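PDB 2AHR: putative pyrroline carboxylate reductase, which probably catalyses the NAD(P)H-dependent reduction of 1-pyrroline-5-carboxylate to L-proline, the final step of proline biosynthesis. Local coordinates for residues S53-D56 / L57-V61; F175-A178 / L179-G183; K190-A193 / L194-V197. All coordinates share one frame; numbering follows the deposited sequence.

Interaction 1 of 3, residues S53-D56 / L57-V61. With NAP (NADP nicotinamide-adenine-dinucleotide phosphate), chain S.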
ATOM      1  N   SER E  53      13.525 -52.975  12.158  1.00 61.83           N
ATOM      2  CA  SER E  53      12.204 -52.341  12.144  1.00 60.90           C
ATOM      3  C   SER E  53      12.129 -51.394  13.336  1.00 60.54           C
ATOM      4  O   SER E  53      13.019 -51.407  14.188  1.00 60.02           O
ATOM      5  CB  SER E  53      11.098 -53.401  12.259  1.00 61.08           C
ATOM      6  OG  SER E  53      11.021 -53.933  13.577  1.00 60.60           O
ATOM      7  N   HIS E  54      11.067 -50.589  13.415  1.00 60.15           N
ATOM      8  CA  HIS E  54      10.870 -49.723  14.587  1.00 59.72           C
ATOM      9  C   HIS E  54      10.584 -50.555  15.827  1.00 59.48           C
ATOM     10  O   HIS E  54      11.054 -50.231  16.912  1.00 59.39           O
ATOM     11  CB  HIS E  54       9.754 -48.685  14.386  1.00 59.38           C
ATOM     12  CG  HIS E  54       9.985 -47.747  13.245  1.00 59.07           C
ATOM     13  ND1 HIS E  54      11.243 -47.367  12.830  1.00 58.55           N
ATOM     14  CD2 HIS E  54       9.112 -47.091  12.443  1.00 59.27           C
ATOM     15  CE1 HIS E  54      11.137 -46.539  11.808  1.00 58.44           C
ATOM     16  NE2 HIS E  54       9.855 -46.355  11.553  1.00 59.11           N
ATOM     17  N   GLN E  55       9.811 -51.626  15.667  1.00 59.70           N
ATOM     18  CA  GLN E  55       9.533 -52.520  16.792  1.00 59.64           C
ATOM     19  C   GLN E  55      10.813 -53.208  17.255  1.00 59.75           C
ATOM     20  O   GLN E  55      11.046 -53.342  18.457  1.00 59.74           O
ATOM     21  CB  GLN E  55       8.434 -53.535  16.452  1.00 59.52           C
ATOM     22  CG  GLN E  55       7.766 -54.176  17.680  1.00 58.83           C
ATOM     23  CD  GLN E  55       7.116 -53.168  18.630  1.00 57.74           C
ATOM     24  OE1 GLN E  55       6.190 -52.444  18.260  1.00 59.19           O
ATOM     25  NE2 GLN E  55       7.588 -53.141  19.868  1.00 57.21           N
ATOM     26  N   ASP E  56      11.646 -53.610  16.291  1.00 60.17           N
ATOM     27  CA  ASP E  56      12.964 -54.196  16.565  1.00 60.55           C
ATOM     28  C   ASP E  56      13.814 -53.218  17.391  1.00 60.29           C
ATOM     29  O   ASP E  56      14.469 -53.617  18.363  1.00 60.41           O
ATOM     30  CB  ASP E  56      13.663 -54.584  15.250  1.00 60.80           C
ATOM     31  CG  ASP E  56      15.042 -55.222  15.466  1.00 62.60           C
ATOM     32  OD1 ASP E  56      16.033 -54.726  14.873  1.00 63.35           O
ATOM     33  OD2 ASP E  56      15.138 -56.226  16.215  1.00 64.23           O
ATOM     34  N   LEU E  57      13.781 -51.939  17.004  1.00 59.72           N
ATOM     35  CA  LEU E  57      14.361 -50.844  17.794  1.00 59.26           C
ATOM     36  C   LEU E  57      13.771 -50.804  19.221  1.00 58.74           C
ATOM     37  O   LEU E  57      14.511 -50.874  20.213  1.00 58.22           O
ATOM     38  CB  LEU E  57      14.132 -49.513  17.053  1.00 59.49           C
ATOM     39  CG  LEU E  57      14.511 -48.095  17.513  1.00 60.26           C
ATOM     40  CD1 LEU E  57      13.936 -47.717  18.892  1.00 60.33           C
ATOM     41  CD2 LEU E  57      16.006 -47.864  17.451  1.00 60.63           C
ATOM     42  N   ILE E  58      12.441 -50.722  19.311  1.00 58.21           N
ATOM     43  CA  ILE E  58      11.735 -50.574  20.597  1.00 58.33           C
ATOM     44  C   ILE E  58      12.058 -51.677  21.626  1.00 58.49           C
ATOM     45  O   ILE E  58      12.164 -51.400  22.826  1.00 58.27           O
ATOM     46  CB  ILE E  58      10.189 -50.445  20.407  1.00 58.14           C
ATOM     47  CG1 ILE E  58       9.838 -49.198  19.581  1.00 58.26           C
ATOM     48  CG2 ILE E  58       9.484 -50.362  21.753  1.00 58.05           C
ATOM     49  CD1 ILE E  58       8.449 -49.239  18.931  1.00 57.55           C
ATOM     50  N   ASP E  59      12.233 -52.911  21.148  1.00 58.73           N
ATOM     51  CA  ASP E  59      12.400 -54.079  22.024  1.00 58.95           C
ATOM     52  C   ASP E  59      13.746 -54.182  22.779  1.00 58.71           C
ATOM     53  O   ASP E  59      13.863 -54.951  23.740  1.00 58.70           O
ATOM     54  CB  ASP E  59      12.109 -55.374  21.241  1.00 59.28           C
ATOM     55  CG  ASP E  59      10.668 -55.441  20.708  1.00 60.25           C
ATOM     56  OD1 ASP E  59       9.746 -54.826  21.303  1.00 60.04           O
ATOM     57  OD2 ASP E  59      10.457 -56.119  19.680  1.00 61.22           O
ATOM     58  N   GLN E  60      14.747 -53.405  22.366  1.00 58.24           N
ATOM     59  CA  GLN E  60      16.089 -53.470  22.973  1.00 57.50           C
ATOM     60  C   GLN E  60      16.559 -52.194  23.707  1.00 56.86           C
ATOM     61  O   GLN E  60      17.609 -52.187  24.353  1.00 56.86           O
ATOM     62  CB  GLN E  60      17.120 -53.872  21.907  1.00 58.06           C
ATOM     63  CG  GLN E  60      17.000 -53.112  20.580  1.00 58.34           C
ATOM     64  CD  GLN E  60      18.028 -53.543  19.545  1.00 59.63           C
ATOM     65  OE1 GLN E  60      17.689 -53.786  18.385  1.00 59.57           O
ATOM     66  NE2 GLN E  60      19.291 -53.631  19.958  1.00 59.78           N
ATOM     67  N   VAL E  61      15.761 -51.132  23.627  1.00 55.77           N
ATOM     68  CA  VAL E  61      16.182 -49.791  24.031  1.00 54.51           C
ATOM     69  C   VAL E  61      15.596 -49.331  25.385  1.00 53.74           C
ATOM     70  O   VAL E  61      14.524 -49.784  25.775  1.00 53.99           O
ATOM     71  CB  VAL E  61      15.838 -48.838  22.862  1.00 54.70           C
ATOM     72  CG1 VAL E  61      15.127 -47.592  23.307  1.00 54.47           C
ATOM     73  CG2 VAL E  61      17.057 -48.578  22.008  1.00 53.31           C
TER
HETATM   74  PA  NAP S1504      13.258 -33.962   7.782  1.00 71.82           P
HETATM   75  O1A NAP S1504      12.310 -33.990   6.635  1.00 70.64           O
HETATM   76  O2A NAP S1504      14.574 -33.405   7.355  1.00 71.30           O
HETATM   77  O5B NAP S1504      13.449 -35.414   8.470  1.00 71.91           O
HETATM   78  C5B NAP S1504      12.387 -36.329   8.621  1.00 74.73           C
HETATM   79  C4B NAP S1504      12.955 -37.731   8.413  1.00 76.90           C
HETATM   80  O4B NAP S1504      12.044 -38.736   8.824  1.00 77.46           O
HETATM   81  C3B NAP S1504      13.294 -37.980   6.945  1.00 77.49           C
HETATM   82  O3B NAP S1504      14.673 -38.266   6.856  1.00 77.05           O
HETATM   83  C2B NAP S1504      12.440 -39.166   6.524  1.00 78.55           C
HETATM   84  O2B NAP S1504      13.125 -40.153   5.771  1.00 80.39           O
HETATM   85  C1B NAP S1504      12.079 -39.786   7.868  1.00 78.30           C
HETATM   86  N9A NAP S1504      10.840 -40.596   7.775  1.00 78.43           N
HETATM   87  C8A NAP S1504       9.785 -40.432   6.905  1.00 78.32           C
HETATM   88  N7A NAP S1504       8.872 -41.403   7.151  1.00 78.70           N
HETATM   89  C5A NAP S1504       9.328 -42.191   8.158  1.00 78.29           C
HETATM   90  C6A NAP S1504       8.800 -43.323   8.780  1.00 78.02           C
HETATM   91  N6A NAP S1504       7.984 -44.103   8.074  1.00 78.66           N
HETATM   92  N1A NAP S1504       9.519 -43.916   9.799  1.00 77.76           N
HETATM   93  C2A NAP S1504      10.751 -43.416  10.181  1.00 77.27           C
HETATM   94  N3A NAP S1504      11.269 -42.304   9.549  1.00 76.85           N
HETATM   95  C4A NAP S1504      10.569 -41.697   8.554  1.00 77.94           C
HETATM   96  O3  NAP S1504      12.597 -33.127   9.006  1.00 69.77           O
HETATM   97  PN  NAP S1504      13.452 -32.371  10.156  1.00 68.69           P
HETATM   98  O1N NAP S1504      13.665 -30.970   9.691  1.00 69.47           O
HETATM   99  O2N NAP S1504      14.629 -33.175  10.584  1.00 67.83           O
HETATM  100  O5D NAP S1504      12.378 -32.336  11.363  1.00 66.01           O
HETATM  101  C5D NAP S1504      12.146 -33.462  12.180  1.00 62.62           C
HETATM  102  C4D NAP S1504      11.491 -33.030  13.490  1.00 60.42           C
HETATM  103  O4D NAP S1504      12.281 -32.076  14.176  1.00 58.44           O
HETATM  104  C3D NAP S1504      10.129 -32.387  13.249  1.00 59.85           C
HETATM  105  O3D NAP S1504       9.214 -33.000  14.125  1.00 60.11           O
HETATM  106  C2D NAP S1504      10.288 -30.909  13.580  1.00 58.23           C
HETATM  107  O2D NAP S1504       9.095 -30.402  14.168  1.00 55.05           O
HETATM  108  C1D NAP S1504      11.518 -30.918  14.514  1.00 57.31           C
HETATM  109  N1N NAP S1504      12.418 -29.736  14.449  1.00 55.30           N
HETATM  110  C2N NAP S1504      13.110 -29.421  13.296  1.00 53.27           C
HETATM  111  C3N NAP S1504      13.975 -28.322  13.272  1.00 51.06           C
HETATM  112  C7N NAP S1504      14.831 -28.030  12.075  1.00 49.66           C
HETATM  113  O7N NAP S1504      15.721 -26.943  12.180  1.00 49.98           O
HETATM  114  N7N NAP S1504      14.746 -28.783  10.971  1.00 47.53           N
HETATM  115  C4N NAP S1504      14.139 -27.545  14.426  1.00 51.37           C
HETATM  116  C5N NAP S1504      13.451 -27.871  15.586  1.00 50.58           C
HETATM  117  C6N NAP S1504      12.595 -28.974  15.580  1.00 54.38           C
HETATM  118  P2B NAP S1504      13.517 -40.005   4.208  1.00 81.61           P
HETATM  119  O1X NAP S1504      14.020 -41.355   3.727  1.00 81.45           O
HETATM  120  O2X NAP S1504      12.287 -39.626   3.414  1.00 81.93           O
HETATM  121  O3X NAP S1504      14.597 -38.952   4.027  1.00 80.71           O
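Gln55, in the short helix 54-58 of the NADP-binding Rossmann domain, meets Asp59 four residues later, where the i to i+4 pattern links both their backbones and their side chains. Among the backbone bonds, Leu57 N reaches Ser53 O, Asp59 N reaches Gln55 O, and Ile58 N reaches His54 O at 2.8 Å. Ser53 is the N-cap: its OG accepts from Asp56 N at 2.8 Å and satisfies an amide of the first turn. Asp56 turns its carboxylate back toward the start of the helix, where OD1 bonds to Met52 N.

The side-chain bond runs from Gln55 NE2 to Asp59 OD1, 3.1 Å and fairly straight. It leaves in the plane of the amide but arrives above the carboxylate plane, 36° out of it. A bend at chi2 (59°) folds the Gln55 chain toward Asp59, while Gln55 OE1 accepts from His81 N, so both ends of the amide are used and its rotation is fixed.

Apolar contact is modest. The Gln55 side chain passes obliquely by Ile58, NE2 being 3.8 Å from its CB, and Leu57 is buried against Ile9 and Ile30 of the sheet.

The helix start also serves the cofactor. The imidazole of His54 bonds through ND1 to Ser32 OG, which steadies the ring's rotation and positions its other nitrogen. With the adenine ring atom lying near the plane of the imidazole, His54 NE2 donates to N1A of NADP at 3.0 Å.

Interaction 2 of 3, residues F175-A178 / L179-G183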
ATOM      1  N   PHE E 175      18.070 -12.534   7.463  1.00 28.78           N
ATOM      2  CA  PHE E 175      18.528 -11.222   7.869  1.00 28.31           C
ATOM      3  C   PHE E 175      20.015 -11.015   7.553  1.00 28.40           C
ATOM      4  O   PHE E 175      20.407  -9.985   7.042  1.00 27.97           O
ATOM      5  CB  PHE E 175      18.266 -11.046   9.378  1.00 28.30           C
ATOM      6  CG  PHE E 175      18.640  -9.681   9.913  1.00 30.08           C
ATOM      7  CD1 PHE E 175      17.793  -8.576   9.717  1.00 32.80           C
ATOM      8  CD2 PHE E 175      19.829  -9.497  10.631  1.00 33.29           C
ATOM      9  CE1 PHE E 175      18.135  -7.306  10.219  1.00 32.63           C
ATOM     10  CE2 PHE E 175      20.178  -8.245  11.153  1.00 31.26           C
ATOM     11  CZ  PHE E 175      19.323  -7.144  10.940  1.00 31.93           C
ATOM     12  N   ILE E 176      20.845 -12.007   7.869  1.00 28.73           N
ATOM     13  CA  ILE E 176      22.265 -11.944   7.569  1.00 27.71           C
ATOM     14  C   ILE E 176      22.496 -11.894   6.048  1.00 28.34           C
ATOM     15  O   ILE E 176      23.317 -11.116   5.546  1.00 28.28           O
ATOM     16  CB  ILE E 176      23.006 -13.129   8.242  1.00 27.42           C
ATOM     17  CG1 ILE E 176      23.229 -12.832   9.729  1.00 27.00           C
ATOM     18  CG2 ILE E 176      24.367 -13.396   7.577  1.00 27.44           C
ATOM     19  CD1 ILE E 176      23.747 -14.065  10.561  1.00 27.07           C
ATOM     20  N   GLU E 177      21.769 -12.730   5.310  1.00 28.63           N
ATOM     21  CA  GLU E 177      21.879 -12.756   3.859  1.00 28.80           C
ATOM     22  C   GLU E 177      21.492 -11.385   3.284  1.00 29.27           C
ATOM     23  O   GLU E 177      22.112 -10.913   2.301  1.00 28.88           O
ATOM     24  CB  GLU E 177      20.970 -13.835   3.302  1.00 28.63           C
ATOM     25  CG  GLU E 177      20.880 -13.882   1.795  1.00 31.65           C
ATOM     26  CD  GLU E 177      22.121 -14.447   1.143  1.00 34.72           C
ATOM     27  OE1 GLU E 177      23.019 -14.922   1.860  1.00 38.37           O
ATOM     28  OE2 GLU E 177      22.207 -14.397  -0.098  1.00 38.04           O
ATOM     29  N   ALA E 178      20.482 -10.745   3.906  1.00 28.26           N
ATOM     30  CA  ALA E 178      19.999  -9.444   3.431  1.00 28.18           C
ATOM     31  C   ALA E 178      21.064  -8.361   3.561  1.00 28.45           C
ATOM     32  O   ALA E 178      21.261  -7.592   2.641  1.00 28.41           O
ATOM     33  CB  ALA E 178      18.710  -9.032   4.186  1.00 26.90           C
ATOM     34  N   LEU E 179      21.723  -8.288   4.725  1.00 28.58           N
ATOM     35  CA  LEU E 179      22.847  -7.360   4.922  1.00 29.14           C
ATOM     36  C   LEU E 179      23.978  -7.616   3.916  1.00 28.58           C
ATOM     37  O   LEU E 179      24.554  -6.681   3.359  1.00 30.05           O
ATOM     38  CB  LEU E 179      23.404  -7.506   6.347  1.00 28.42           C
ATOM     39  CG  LEU E 179      22.461  -7.022   7.458  1.00 29.63           C
ATOM     40  CD1 LEU E 179      22.934  -7.490   8.834  1.00 26.89           C
ATOM     41  CD2 LEU E 179      22.376  -5.512   7.394  1.00 29.85           C
ATOM     42  N   ALA E 180      24.314  -8.880   3.724  1.00 28.52           N
ATOM     43  CA  ALA E 180      25.378  -9.260   2.792  1.00 29.01           C
ATOM     44  C   ALA E 180      25.029  -8.953   1.344  1.00 29.21           C
ATOM     45  O   ALA E 180      25.858  -8.426   0.610  1.00 30.21           O
ATOM     46  CB  ALA E 180      25.735 -10.720   2.968  1.00 28.62           C
ATOM     47  N   LYS E 181      23.796  -9.242   0.933  1.00 29.55           N
ATOM     48  CA  LYS E 181      23.352  -8.898  -0.429  1.00 29.86           C
ATOM     49  C   LYS E 181      23.395  -7.367  -0.634  1.00 29.86           C
ATOM     50  O   LYS E 181      23.702  -6.877  -1.734  1.00 28.74           O
ATOM     51  CB  LYS E 181      21.925  -9.418  -0.707  1.00 30.50           C
ATOM     52  CG  LYS E 181      21.800 -10.874  -1.192  1.00 33.51           C
ATOM     53  CD  LYS E 181      22.568 -11.107  -2.510  1.00 39.38           C
ATOM     54  CE  LYS E 181      21.989 -12.237  -3.407  1.00 42.81           C
ATOM     55  NZ  LYS E 181      21.374 -13.378  -2.646  1.00 47.64           N
ATOM     56  N   ALA E 182      23.085  -6.617   0.428  1.00 28.32           N
ATOM     57  CA  ALA E 182      23.143  -5.144   0.357  1.00 28.70           C
ATOM     58  C   ALA E 182      24.605  -4.655   0.195  1.00 29.12           C
ATOM     59  O   ALA E 182      24.864  -3.642  -0.458  1.00 29.16           O
ATOM     60  CB  ALA E 182      22.510  -4.523   1.605  1.00 27.33           C
ATOM     61  N   GLY E 183      25.535  -5.365   0.830  1.00 29.23           N
ATOM     62  CA  GLY E 183      26.960  -5.151   0.598  1.00 29.09           C
ATOM     63  C   GLY E 183      27.315  -5.437  -0.853  1.00 28.94           C
ATOM     64  O   GLY E 183      28.073  -4.688  -1.455  1.00 28.50           O
TER
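Glu177 and Lys181, one turn apart on the long alpha-helix 158-185 of the dimerisation domain, form an i to i+4 salt bridge with OE2 and NZ 2.9 Å apart. The ammonium comes in nearly along the C-O axis of OE2. Both chains fold to get there: Glu177 bends at chi2 (74°), and Lys181, bent at chi2 and chi4, turns NZ back onto OE2; its CG also lies 3.7 Å from Glu177 OE2. On another side of the helix, Leu179 CD1 touches the Phe175 ring, nearest at CE2, 3.7 Å away.

Beneath these side chains the helix backbone sets the spacing, with Lys181 N to Glu177 O the shortest of its bonds here at 2.7 Å. Farther out, the same Glu177 OE2 takes a second ammonium, Lys190 of the next helix; two positive partners would probably help keep this buried carboxylate ionised. The Phe175 ring stacks on Phe175 of the second subunit, and Val245 of that subunit packs on Phe175, Ala178 and Leu179, placing this face in the subunit interface. Toward the third subunit, Lys181 NZ has a long, weak ion pair with Asp220 OD1.

Interaction 3 of 3, residues K190-A193 / L194-V197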
ATOM      1  N   LYS E 190      30.412 -10.892  -2.175  1.00 32.67           N
ATOM      2  CA  LYS E 190      29.514 -11.660  -1.277  1.00 32.32           C
ATOM      3  C   LYS E 190      30.227 -12.293  -0.071  1.00 32.14           C
ATOM      4  O   LYS E 190      29.819 -12.085   1.079  1.00 31.67           O
ATOM      5  CB  LYS E 190      28.740 -12.734  -2.071  1.00 31.92           C
ATOM      6  CG  LYS E 190      27.754 -13.575  -1.214  1.00 32.43           C
ATOM      7  CD  LYS E 190      26.562 -12.735  -0.731  1.00 33.86           C
ATOM      8  CE  LYS E 190      25.640 -13.507   0.213  1.00 36.10           C
ATOM      9  NZ  LYS E 190      25.066 -14.747  -0.411  1.00 36.71           N
ATOM     10  N   ALA E 191      31.272 -13.081  -0.349  1.00 31.71           N
ATOM     11  CA  ALA E 191      32.034 -13.776   0.696  1.00 31.81           C
ATOM     12  C   ALA E 191      32.575 -12.800   1.746  1.00 31.76           C
ATOM     13  O   ALA E 191      32.453 -13.020   2.961  1.00 32.18           O
ATOM     14  CB  ALA E 191      33.207 -14.614   0.054  1.00 31.29           C
ATOM     15  N   LYS E 192      33.160 -11.709   1.262  1.00 31.59           N
ATOM     16  CA  LYS E 192      33.685 -10.668   2.121  1.00 32.16           C
ATOM     17  C   LYS E 192      32.563  -9.992   2.931  1.00 32.10           C
ATOM     18  O   LYS E 192      32.714  -9.770   4.140  1.00 32.80           O
ATOM     19  CB  LYS E 192      34.458  -9.632   1.281  1.00 31.44           C
ATOM     20  CG  LYS E 192      35.185  -8.561   2.084  1.00 32.64           C
ATOM     21  CD  LYS E 192      36.141  -9.146   3.175  1.00 35.71           C
ATOM     22  CE  LYS E 192      37.231 -10.069   2.569  1.00 35.98           C
ATOM     23  NZ  LYS E 192      38.262 -10.559   3.558  1.00 38.45           N
ATOM     24  N   ALA E 193      31.446  -9.677   2.273  1.00 31.75           N
ATOM     25  CA  ALA E 193      30.315  -9.028   2.956  1.00 31.74           C
ATOM     26  C   ALA E 193      29.779  -9.953   4.042  1.00 31.73           C
ATOM     27  O   ALA E 193      29.506  -9.504   5.155  1.00 31.18           O
ATOM     28  CB  ALA E 193      29.208  -8.649   1.963  1.00 31.47           C
ATOM     29  N   LEU E 194      29.662 -11.249   3.728  1.00 31.42           N
ATOM     30  CA  LEU E 194      29.188 -12.243   4.716  1.00 32.36           C
ATOM     31  C   LEU E 194      30.129 -12.369   5.928  1.00 32.62           C
ATOM     32  O   LEU E 194      29.688 -12.492   7.077  1.00 31.67           O
ATOM     33  CB  LEU E 194      29.040 -13.636   4.079  1.00 32.54           C
ATOM     34  CG  LEU E 194      27.732 -14.050   3.417  1.00 35.08           C
ATOM     35  CD1 LEU E 194      27.907 -15.432   2.743  1.00 36.62           C
ATOM     36  CD2 LEU E 194      26.571 -14.070   4.440  1.00 36.00           C
ATOM     37  N   GLU E 195      31.430 -12.347   5.656  1.00 33.23           N
ATOM     38  CA  GLU E 195      32.423 -12.472   6.700  1.00 34.03           C
ATOM     39  C   GLU E 195      32.300 -11.293   7.664  1.00 33.27           C
ATOM     40  O   GLU E 195      32.212 -11.478   8.869  1.00 33.93           O
ATOM     41  CB  GLU E 195      33.809 -12.557   6.072  1.00 34.62           C
ATOM     42  CG  GLU E 195      34.940 -12.542   7.076  1.00 40.09           C
ATOM     43  CD  GLU E 195      36.326 -12.444   6.422  1.00 45.48           C
ATOM     44  OE1 GLU E 195      36.432 -12.155   5.213  1.00 47.00           O
ATOM     45  OE2 GLU E 195      37.317 -12.648   7.141  1.00 49.67           O
ATOM     46  N   ILE E 196      32.263 -10.084   7.121  1.00 32.51           N
ATOM     47  CA  ILE E 196      32.122  -8.892   7.924  1.00 31.57           C
ATOM     48  C   ILE E 196      30.831  -8.899   8.738  1.00 31.78           C
ATOM     49  O   ILE E 196      30.879  -8.602   9.937  1.00 30.53           O
ATOM     50  CB  ILE E 196      32.134  -7.621   7.061  1.00 32.13           C
ATOM     51  CG1 ILE E 196      33.496  -7.461   6.359  1.00 32.02           C
ATOM     52  CG2 ILE E 196      31.728  -6.381   7.915  1.00 29.71           C
ATOM     53  CD1 ILE E 196      33.473  -6.505   5.142  1.00 29.99           C
ATOM     54  N   VAL E 197      29.676  -9.174   8.102  1.00 30.72           N
ATOM     55  CA  VAL E 197      28.438  -9.098   8.898  1.00 31.30           C
ATOM     56  C   VAL E 197      28.275 -10.261   9.910  1.00 31.04           C
ATOM     57  O   VAL E 197      27.800 -10.044  11.037  1.00 30.42           O
ATOM     58  CB  VAL E 197      27.087  -8.741   8.110  1.00 31.37           C
ATOM     59  CG1 VAL E 197      27.319  -8.080   6.772  1.00 31.03           C
ATOM     60  CG2 VAL E 197      26.141  -9.906   8.034  1.00 30.92           C
TER
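The ammonium NZ of Lys190, whose CE methylene rests on Leu194, is gripped by two carboxylates: Glu177 of helix 158-185 and Asp220 of the third subunit. The chain reaches them by bending at chi2 and chi4, and on the way CE passes 3.9 Å from both CG and CD1 of Leu194. Two carboxylates at one ammonium would probably help keep it charged, while the methylenes behind it pack against the leucine.

These residues form the first turns of helix 190-210, which follows helix 158-185 as its neighbour in the dimerisation domain. The i to i+4 ladder is regular: Leu194 N bonds to Lys190 O at 2.8 Å, and Ile196 N to Lys192 O at 3.0 Å, the straightest of the set at 173°. Ala191 O and Ala193 O accept in the same way from Glu195 N and Val197 N. Leu194 packs on Ile176 and Ala180 of the preceding helix and on Pro215 of the second subunit.

On the same turns, Lys192 and Glu195 make an i to i+3 salt bridge, NZ to OE1 2.9 Å, running side by side in the same direction. The ammonium meets OE1 on its syn side, 24° out of the carboxylate plane. Glu195 is extended; Lys192, folded by turns near +60° at chi2 and chi3, does the bending. Its CG also approaches Ile196 CD1 at 4.1 Å, while Ile196 and Glu195 both lean on Phe151 of the second subunit.

Interactions 2 and 3 belong together: their centres are about 9 Å apart, on consecutive helices of the dimerisation domain. The charged link between them is Glu177 OE2 to Lys190 NZ, 2.9 Å, and beside it Ala180 CB lies 3.8 Å from Leu194 CD2. Both also touch the second subunit, which places this helix pair at the subunit interface. Interaction 1 stands apart in the Rossmann domain, on the opposite side of the chain's centre, with nearest atoms about 35 Å from interaction 2. It alone holds a residue of the NADP pocket; in interaction 3, the side chain of Ile196 is about 12 Å from a bound NADP.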